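Local coordinates for protein diacylglycerol lipase (Aspergillus oryzae, PDB 5XK2) that probably hydrolyses the ester bonds of mono- and diacylglycerols as a fungal class 3 lipase of the alpha/beta-hydrolase fold, at residues D65-T71 with T122-V126; I174-A180 with N197-F201. One frame throughout, in Å; residues are numbered along the deposited sequence.

In the fold
Both contacts belong to the alpha/beta-hydrolase core. Interaction 1 lies at the margin of the mixed sheet, where the turn between the antiparallel strands 58-65 and 71-78 packs on helix 118-138; interaction 2 pairs two parallel strands, 173-178 and 198-203, deep in the same sheet, its centre about 6 Å from that of the chain against about 15 Å for interaction 1. The two centres are about 21 Å apart and their nearest atoms about 10 Å. Helix 154-168, which follows the probable nucleophile Ser153, touches both. At the end of strand 173-178, Ala179 meets Asp206 and His268, which with Ser153 form a likely catalytic triad.

Interaction 1 (D65-T71 with T122-V126); sequences DDTITDT and TAWKV
Thr69 makes the largest contribution of the loop to the packing on helix 118-138. Its methyl CG2 lies over the backbone of Ala123, 3.8 Å from Ala123 CA, and also meets the methyls Thr122 CG2 and Val126 CG2, so it rests on successive turns of the helix. Farther out, Ile68 CD1 reaches Thr122 CG2. On the inner side Thr71 OG1 sits 3.2 Å from Ala123 CB, and both these side chains also touch Ile158 of helix 154-168.

The loop joins the outermost strand 58-65 to its antiparallel neighbour 71-78, and the carboxylate of Asp65 organises it as an Asx turn. Asp65 OD1 takes the backbone N of Thr67 at 2.9 Å and that of Ile68 at 3.1 Å, both from the same face of the carboxylate. Asp65 OD2 is gripped twice by Thr69, at 2.8 Å from Thr69 N and at 2.6 Å from Thr69 OG1, which approaches on the anti side.

Polar contact between loop and helix runs through water. With chi1 at 66°, Thr69 turns OG1 toward Asp65 and CG2 toward the helix; one water donates to Thr69 OG1 and, at 2.8 Å, to Ala123 O.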
ATOM      1  N   ASP A  65     -18.849   0.809   5.295  1.00 20.38           N
ATOM      2  CA  ASP A  65     -18.738  -0.579   5.744  1.00 25.33           C
ATOM      3  C   ASP A  65     -17.326  -0.845   6.221  1.00 34.54           C
ATOM      4  O   ASP A  65     -16.426  -1.034   5.408  1.00 28.50           O
ATOM      5  CB  ASP A  65     -19.103  -1.532   4.605  1.00 27.95           C
ATOM      6  CG  ASP A  65     -18.820  -2.991   4.933  1.00 28.83           C
ATOM      7  OD1 ASP A  65     -18.721  -3.343   6.123  1.00 30.90           O
ATOM      8  OD2 ASP A  65     -18.693  -3.785   3.979  1.00 31.51           O
ATOM      9  N   ASP A  66     -17.155  -0.906   7.538  1.00 34.69           N
ATOM     10  CA  ASP A  66     -15.849  -1.121   8.159  1.00 40.23           C
ATOM     11  C   ASP A  66     -15.676  -2.588   8.503  1.00 39.07           C
ATOM     12  O   ASP A  66     -14.679  -2.981   9.098  1.00 41.38           O
ATOM     13  CB  ASP A  66     -15.693  -0.274   9.430  1.00 48.88           C
ATOM     14  CG  ASP A  66     -15.305   1.168   9.137  1.00 56.43           C
ATOM     15  OD1 ASP A  66     -14.861   1.457   8.005  1.00 59.92           O
ATOM     16  OD2 ASP A  66     -15.438   2.015  10.045  1.00 58.90           O
ATOM     17  N   THR A  67     -16.671  -3.389   8.147  1.00 40.58           N
ATOM     18  CA  THR A  67     -16.717  -4.772   8.584  1.00 41.01           C
ATOM     19  C   THR A  67     -16.117  -5.698   7.546  1.00 42.32           C
ATOM     20  O   THR A  67     -15.115  -6.363   7.800  1.00 45.47           O
ATOM     21  CB  THR A  67     -18.157  -5.219   8.885  1.00 42.75           C
ATOM     22  OG1 THR A  67     -18.648  -4.503  10.024  1.00 41.15           O
ATOM     23  CG2 THR A  67     -18.206  -6.718   9.170  1.00 46.83           C
ATOM     24  N   ILE A  68     -16.740  -5.740   6.376  1.00 33.90           N
ATOM     25  CA  ILE A  68     -16.364  -6.705   5.362  1.00 38.81           C
ATOM     26  C   ILE A  68     -15.634  -6.046   4.173  1.00 33.11           C
ATOM     27  O   ILE A  68     -14.503  -6.412   3.878  1.00 34.11           O
ATOM     28  CB  ILE A  68     -17.605  -7.521   4.898  1.00 39.21           C
ATOM     29  CG1 ILE A  68     -17.370  -8.168   3.536  1.00 41.06           C
ATOM     30  CG2 ILE A  68     -18.859  -6.678   4.887  1.00 44.36           C
ATOM     31  CD1 ILE A  68     -18.545  -8.998   3.062  1.00 45.46           C
ATOM     32  N   THR A  69     -16.272  -5.105   3.481  1.00 26.97           N
ATOM     33  CA  THR A  69     -15.695  -4.585   2.235  1.00 23.30           C
ATOM     34  C   THR A  69     -14.848  -3.315   2.298  1.00 23.73           C
ATOM     35  O   THR A  69     -14.219  -2.974   1.308  1.00 26.64           O
ATOM     36  CB  THR A  69     -16.800  -4.317   1.193  1.00 27.69           C
ATOM     37  OG1 THR A  69     -17.640  -3.258   1.656  1.00 27.50           O
ATOM     38  CG2 THR A  69     -17.637  -5.571   0.962  1.00 30.38           C
ATOM     39  N   ASP A  70     -14.828  -2.615   3.430  1.00 21.14           N
ATOM     40  CA  ASP A  70     -14.041  -1.378   3.553  1.00 16.83           C
ATOM     41  C   ASP A  70     -14.419  -0.357   2.467  1.00 19.43           C
ATOM     42  O   ASP A  70     -13.546   0.297   1.876  1.00 23.03           O
ATOM     43  CB  ASP A  70     -12.535  -1.688   3.505  1.00 25.91           C
ATOM     44  CG  ASP A  70     -11.685  -0.581   4.094  1.00 35.72           C
ATOM     45  OD1 ASP A  70     -12.194   0.205   4.923  1.00 38.25           O
ATOM     46  OD2 ASP A  70     -10.494  -0.503   3.728  1.00 42.33           O
ATOM     47  N   THR A  71     -15.726  -0.245   2.234  1.00 17.76           N
ATOM     48  CA  THR A  71     -16.340   0.660   1.258  1.00 16.48           C
ATOM     49  C   THR A  71     -17.059   1.795   1.971  1.00 16.04           C
ATOM     50  O   THR A  71     -17.686   1.578   3.008  1.00 17.83           O
ATOM     51  CB  THR A  71     -17.381  -0.074   0.386  1.00 23.18           C
ATOM     52  OG1 THR A  71     -16.756  -1.173  -0.280  1.00 31.13           O
ATOM     53  CG2 THR A  71     -17.997   0.871  -0.652  1.00 20.99           C
ATOM     54  N   THR A 122     -19.097  -7.395  -4.807  1.00 12.09           N
ATOM     55  CA  THR A 122     -19.582  -7.563  -3.428  1.00 13.26           C
ATOM     56  C   THR A 122     -19.767  -6.211  -2.726  1.00 14.28           C
ATOM     57  O   THR A 122     -20.795  -5.980  -2.070  1.00 14.53           O
ATOM     58  CB  THR A 122     -18.626  -8.455  -2.617  1.00 15.96           C
ATOM     59  OG1 THR A 122     -18.592  -9.762  -3.214  1.00 16.81           O
ATOM     60  CG2 THR A 122     -19.101  -8.569  -1.161  1.00 19.91           C
ATOM     61  N   ALA A 123     -18.798  -5.317  -2.903  1.00 12.93           N
ATOM     62  CA  ALA A 123     -18.867  -3.992  -2.295  1.00 12.94           C
ATOM     63  C   ALA A 123     -20.127  -3.247  -2.746  1.00 14.42           C
ATOM     64  O   ALA A 123     -20.825  -2.642  -1.933  1.00 16.19           O
ATOM     65  CB  ALA A 123     -17.619  -3.189  -2.629  1.00 13.65           C
ATOM     66  N   TRP A 124     -20.417  -3.287  -4.043  1.00 11.19           N
ATOM     67  CA  TRP A 124     -21.609  -2.644  -4.573  1.00 10.22           C
ATOM     68  C   TRP A 124     -22.869  -3.299  -4.021  1.00 12.85           C
ATOM     69  O   TRP A 124     -23.806  -2.616  -3.634  1.00 12.73           O
ATOM     70  CB  TRP A 124     -21.603  -2.710  -6.102  1.00 11.65           C
ATOM     71  CG  TRP A 124     -22.941  -2.519  -6.786  1.00 12.91           C
ATOM     72  CD1 TRP A 124     -23.541  -3.392  -7.653  1.00 12.05           C
ATOM     73  CD2 TRP A 124     -23.821  -1.385  -6.693  1.00 10.77           C
ATOM     74  NE1 TRP A 124     -24.733  -2.879  -8.097  1.00 11.82           N
ATOM     75  CE2 TRP A 124     -24.925  -1.642  -7.537  1.00 11.62           C
ATOM     76  CE3 TRP A 124     -23.777  -0.170  -5.987  1.00 12.07           C
ATOM     77  CZ2 TRP A 124     -25.989  -0.739  -7.687  1.00 11.06           C
ATOM     78  CZ3 TRP A 124     -24.820   0.729  -6.147  1.00 12.26           C
ATOM     79  CH2 TRP A 124     -25.916   0.440  -6.980  1.00 14.52           C
ATOM     80  N   LYS A 125     -22.873  -4.628  -3.983  1.00 13.56           N
ATOM     81  CA  LYS A 125     -24.064  -5.354  -3.515  1.00 13.17           C
ATOM     82  C   LYS A 125     -24.438  -5.015  -2.069  1.00 14.75           C
ATOM     83  O   LYS A 125     -25.616  -5.009  -1.729  1.00 16.35           O
ATOM     84  CB  LYS A 125     -23.866  -6.863  -3.644  1.00 15.96           C
ATOM     85  CG  LYS A 125     -23.981  -7.375  -5.054  1.00 24.32           C
ATOM     86  CD  LYS A 125     -24.308  -8.855  -5.040  1.00 35.45           C
ATOM     87  CE  LYS A 125     -25.716  -9.091  -4.531  1.00 43.91           C
ATOM     88  NZ  LYS A 125     -25.928 -10.521  -4.180  1.00 50.93           N
ATOM     89  N   VAL A 126     -23.440  -4.744  -1.239  1.00 15.18           N
ATOM     90  CA  VAL A 126     -23.680  -4.423   0.172  1.00 18.69           C
ATOM     91  C   VAL A 126     -24.433  -3.097   0.311  1.00 21.20           C
ATOM     92  O   VAL A 126     -25.240  -2.934   1.225  1.00 17.51           O
ATOM     93  CB  VAL A 126     -22.342  -4.373   0.962  1.00 18.80           C
ATOM     94  CG1 VAL A 126     -22.526  -3.720   2.332  1.00 29.92           C
ATOM     95  CG2 VAL A 126     -21.778  -5.777   1.133  1.00 19.95           C
TER
HETATM   96  O   HOH W   1     -20.022  -1.813   0.579  1.00 40.98           O

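Interaction 2 (I174-A180 with N197-F201); sequences ILYAYAA and NNYRF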
ATOM      1  N   ILE A 174     -24.313   8.187 -15.469  1.00  8.95           N
ATOM      2  CA  ILE A 174     -23.124   8.698 -16.136  1.00  7.08           C
ATOM      3  C   ILE A 174     -21.937   8.341 -15.253  1.00 11.16           C
ATOM      4  O   ILE A 174     -21.914   8.700 -14.060  1.00 12.74           O
ATOM      5  CB  ILE A 174     -23.162  10.234 -16.313  1.00  9.06           C
ATOM      6  CG1 ILE A 174     -24.521  10.734 -16.827  1.00 14.43           C
ATOM      7  CG2 ILE A 174     -21.992  10.703 -17.186  1.00 12.37           C
ATOM      8  CD1 ILE A 174     -24.936  10.145 -18.152  1.00 19.91           C
ATOM      9  N   LEU A 175     -20.955   7.650 -15.818  1.00  8.15           N
ATOM     10  CA  LEU A 175     -19.853   7.114 -15.011  1.00  7.45           C
ATOM     11  C   LEU A 175     -18.594   7.956 -15.116  1.00  9.36           C
ATOM     12  O   LEU A 175     -18.091   8.167 -16.212  1.00  8.78           O
ATOM     13  CB  LEU A 175     -19.538   5.681 -15.459  1.00  6.91           C
ATOM     14  CG  LEU A 175     -18.289   5.035 -14.843  1.00  9.20           C
ATOM     15  CD1 LEU A 175     -18.412   4.857 -13.304  1.00  9.74           C
ATOM     16  CD2 LEU A 175     -17.997   3.677 -15.520  1.00 11.11           C
ATOM     17  N   TYR A 176     -18.080   8.432 -13.984  1.00  6.36           N
ATOM     18  CA  TYR A 176     -16.738   9.015 -13.969  1.00  8.95           C
ATOM     19  C   TYR A 176     -15.866   8.144 -13.091  1.00  9.58           C
ATOM     20  O   TYR A 176     -16.025   8.125 -11.867  1.00 10.47           O
ATOM     21  CB  TYR A 176     -16.746  10.474 -13.472  1.00  9.22           C
ATOM     22  CG  TYR A 176     -17.532  11.419 -14.362  1.00 10.04           C
ATOM     23  CD1 TYR A 176     -18.926  11.480 -14.283  1.00 11.23           C
ATOM     24  CD2 TYR A 176     -16.894  12.201 -15.312  1.00 10.16           C
ATOM     25  CE1 TYR A 176     -19.659  12.342 -15.111  1.00 11.67           C
ATOM     26  CE2 TYR A 176     -17.610  13.047 -16.144  1.00  9.81           C
ATOM     27  CZ  TYR A 176     -18.984  13.125 -16.025  1.00 11.80           C
ATOM     28  OH  TYR A 176     -19.692  13.968 -16.850  1.00 12.88           O
ATOM     29  N   ALA A 177     -14.958   7.403 -13.717  1.00  6.99           N
ATOM     30  CA  ALA A 177     -14.146   6.433 -12.990  1.00  7.45           C
ATOM     31  C   ALA A 177     -12.685   6.828 -13.071  1.00  9.11           C
ATOM     32  O   ALA A 177     -11.982   6.453 -13.998  1.00 10.02           O
ATOM     33  CB  ALA A 177     -14.364   5.045 -13.579  1.00  8.56           C
ATOM     34  N   TYR A 178     -12.210   7.504 -12.037  1.00  6.96           N
ATOM     35  CA  TYR A 178     -10.856   8.063 -12.080  1.00  7.29           C
ATOM     36  C   TYR A 178      -9.890   7.041 -11.522  1.00  9.65           C
ATOM     37  O   TYR A 178     -10.031   6.650 -10.379  1.00  9.84           O
ATOM     38  CB  TYR A 178     -10.793   9.358 -11.262  1.00  7.78           C
ATOM     39  CG  TYR A 178     -11.682  10.462 -11.790  1.00  6.90           C
ATOM     40  CD1 TYR A 178     -11.208  11.347 -12.765  1.00  6.98           C
ATOM     41  CD2 TYR A 178     -12.988  10.630 -11.313  1.00  5.28           C
ATOM     42  CE1 TYR A 178     -12.019  12.370 -13.272  1.00  7.58           C
ATOM     43  CE2 TYR A 178     -13.798  11.652 -11.798  1.00  7.65           C
ATOM     44  CZ  TYR A 178     -13.312  12.512 -12.781  1.00  7.14           C
ATOM     45  OH  TYR A 178     -14.130  13.522 -13.254  1.00  9.89           O
ATOM     46  N   ALA A 179      -8.916   6.611 -12.324  1.00  6.80           N
ATOM     47  CA  ALA A 179      -7.854   5.715 -11.846  1.00  5.59           C
ATOM     48  C   ALA A 179      -8.383   4.333 -11.492  1.00 10.79           C
ATOM     49  O   ALA A 179      -7.901   3.698 -10.565  1.00  9.99           O
ATOM     50  CB  ALA A 179      -7.129   6.317 -10.613  1.00  7.43           C
ATOM     51  N   ALA A 180      -9.369   3.860 -12.242  1.00  9.59           N
ATOM     52  CA  ALA A 180     -10.016   2.601 -11.903  1.00  8.86           C
ATOM     53  C   ALA A 180      -9.185   1.386 -12.275  1.00  7.44           C
ATOM     54  O   ALA A 180      -8.651   1.303 -13.390  1.00  9.30           O
ATOM     55  CB  ALA A 180     -11.375   2.503 -12.613  1.00  9.55           C
ATOM     56  N   ASN A 197     -21.821   6.739 -22.073  1.00  9.45           N
ATOM     57  CA  ASN A 197     -21.709   7.637 -20.906  1.00  7.60           C
ATOM     58  C   ASN A 197     -20.692   7.126 -19.900  1.00  7.82           C
ATOM     59  O   ASN A 197     -20.931   7.184 -18.693  1.00  8.64           O
ATOM     60  CB  ASN A 197     -23.067   7.814 -20.209  1.00 12.29           C
ATOM     61  CG  ASN A 197     -24.147   8.382 -21.127  1.00 19.83           C
ATOM     62  OD1 ASN A 197     -25.243   7.814 -21.234  1.00 24.99           O
ATOM     63  ND2 ASN A 197     -23.847   9.484 -21.784  1.00 16.56           N
ATOM     64  N   ASN A 198     -19.565   6.633 -20.411  1.00 10.22           N
ATOM     65  CA  ASN A 198     -18.447   6.155 -19.598  1.00  6.84           C
ATOM     66  C   ASN A 198     -17.238   7.054 -19.706  1.00  8.30           C
ATOM     67  O   ASN A 198     -16.703   7.246 -20.806  1.00  9.67           O
ATOM     68  CB  ASN A 198     -18.034   4.757 -20.025  1.00  7.00           C
ATOM     69  CG  ASN A 198     -19.174   3.760 -19.910  1.00  9.96           C
ATOM     70  OD1 ASN A 198     -19.775   3.633 -18.857  1.00  9.94           O
ATOM     71  ND2 ASN A 198     -19.471   3.058 -21.003  1.00  9.97           N
ATOM     72  N   TYR A 199     -16.784   7.592 -18.578  1.00  6.90           N
ATOM     73  CA  TYR A 199     -15.529   8.343 -18.587  1.00  7.96           C
ATOM     74  C   TYR A 199     -14.564   7.735 -17.583  1.00  8.93           C
ATOM     75  O   TYR A 199     -14.551   8.095 -16.391  1.00 10.40           O
ATOM     76  CB  TYR A 199     -15.816   9.819 -18.272  1.00  7.94           C
ATOM     77  CG  TYR A 199     -16.878  10.343 -19.194  1.00 10.59           C
ATOM     78  CD1 TYR A 199     -16.556  10.697 -20.500  1.00 10.53           C
ATOM     79  CD2 TYR A 199     -18.206  10.443 -18.785  1.00 13.39           C
ATOM     80  CE1 TYR A 199     -17.550  11.132 -21.392  1.00 13.61           C
ATOM     81  CE2 TYR A 199     -19.205  10.892 -19.669  1.00 15.02           C
ATOM     82  CZ  TYR A 199     -18.852  11.234 -20.974  1.00 20.96           C
ATOM     83  OH  TYR A 199     -19.796  11.681 -21.877  1.00 21.07           O
ATOM     84  N   ARG A 200     -13.674   6.903 -18.110  1.00  7.89           N
ATOM     85  CA  ARG A 200     -12.684   6.205 -17.306  1.00  7.86           C
ATOM     86  C   ARG A 200     -11.324   6.828 -17.566  1.00  8.81           C
ATOM     87  O   ARG A 200     -10.917   6.984 -18.728  1.00  9.43           O
ATOM     88  CB  ARG A 200     -12.655   4.702 -17.631  1.00  8.70           C
ATOM     89  CG  ARG A 200     -11.542   3.960 -16.841  1.00  8.46           C
ATOM     90  CD  ARG A 200     -11.523   2.469 -17.160  1.00  8.26           C
ATOM     91  NE  ARG A 200     -11.133   2.184 -18.551  1.00  8.67           N
ATOM     92  CZ  ARG A 200      -9.880   2.178 -19.014  1.00  8.89           C
ATOM     93  NH1 ARG A 200      -8.855   2.448 -18.198  1.00  9.25           N
ATOM     94  NH2 ARG A 200      -9.647   1.871 -20.298  1.00  8.74           N
ATOM     95  N   PHE A 201     -10.633   7.195 -16.489  1.00  7.54           N
ATOM     96  CA  PHE A 201      -9.358   7.909 -16.599  1.00  6.64           C
ATOM     97  C   PHE A 201      -8.176   7.104 -16.132  1.00  9.20           C
ATOM     98  O   PHE A 201      -8.267   6.311 -15.201  1.00  9.01           O
ATOM     99  CB  PHE A 201      -9.418   9.209 -15.784  1.00  8.39           C
ATOM    100  CG  PHE A 201     -10.477  10.148 -16.267  1.00  9.81           C
ATOM    101  CD1 PHE A 201     -11.778  10.013 -15.823  1.00  8.39           C
ATOM    102  CD2 PHE A 201     -10.175  11.145 -17.174  1.00  9.58           C
ATOM    103  CE1 PHE A 201     -12.780  10.877 -16.266  1.00 10.03           C
ATOM    104  CE2 PHE A 201     -11.159  11.998 -17.642  1.00 10.47           C
ATOM    105  CZ  PHE A 201     -12.472  11.861 -17.187  1.00  9.51           C
TER
HETATM  106  O   HOH W   2      -8.675   3.190 -15.369  1.00 10.64           O
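Two aromatic pairs, Tyr176 with Tyr199 and Tyr178 with Phe201, line one face of the sheet, each pair side by side and pointing the same way. Tyr178 CE1 stands over one face of the Phe201 ring, displaced toward its rim; the planes are only 9° apart, but the rings are slid so that they barely overlap, with centroids 4.6 Å apart. Tyr199 CD2 lies over a face of Tyr176 in a looser pair, tilted by 26° and with centroids at 5.1 Å. At the edges, Ile174 CG2 meets Tyr199 CE2 in the plane of the tyrosine ring, and Phe201 CE1 approaches the rim of Tyr176. Carbonyl oxygens also lie there, near the ring planes: Leu175 O beside Tyr199 and Ala177 O beside Phe201. In all four aromatic residues CG is anti to the carbonyl carbon, which gives the rings their common lean. Helix 14-27 covers this face: Tyr176 OH bonds to Asp17 OD2 and Tyr178 OH to Phe18 O.

The strands are the parallel pair of a beta-alpha-beta crossover through helix 186-195. Their ladder begins with a nearly straight bond from Leu175 N to Asn197 O (2.9 Å), continues through Tyr199 N to Leu175 O, Ala177 N to Tyr199 O and Phe201 N to Ala177 O, and ends with Ala179 N to Phe201 O (3.0 Å), where the donor stands above the carbonyl plane.

On the other face, Ala177 is paired with Arg200, whose chain bends at chi3. Arg200 NH1 donates to a water at 2.9 Å, while NE bonds to Ile221 O. That water donates to Ala180 O and Phe201 O, so Phe201 O serves both Ala179 N and the water. Backbone bonds and bridging water thus satisfy polar groups where strand 173-178 ends, while the aromatic face packs apolar rings against helix 14-27 yet keeps polar anchors to it through two satisfied hydroxyls.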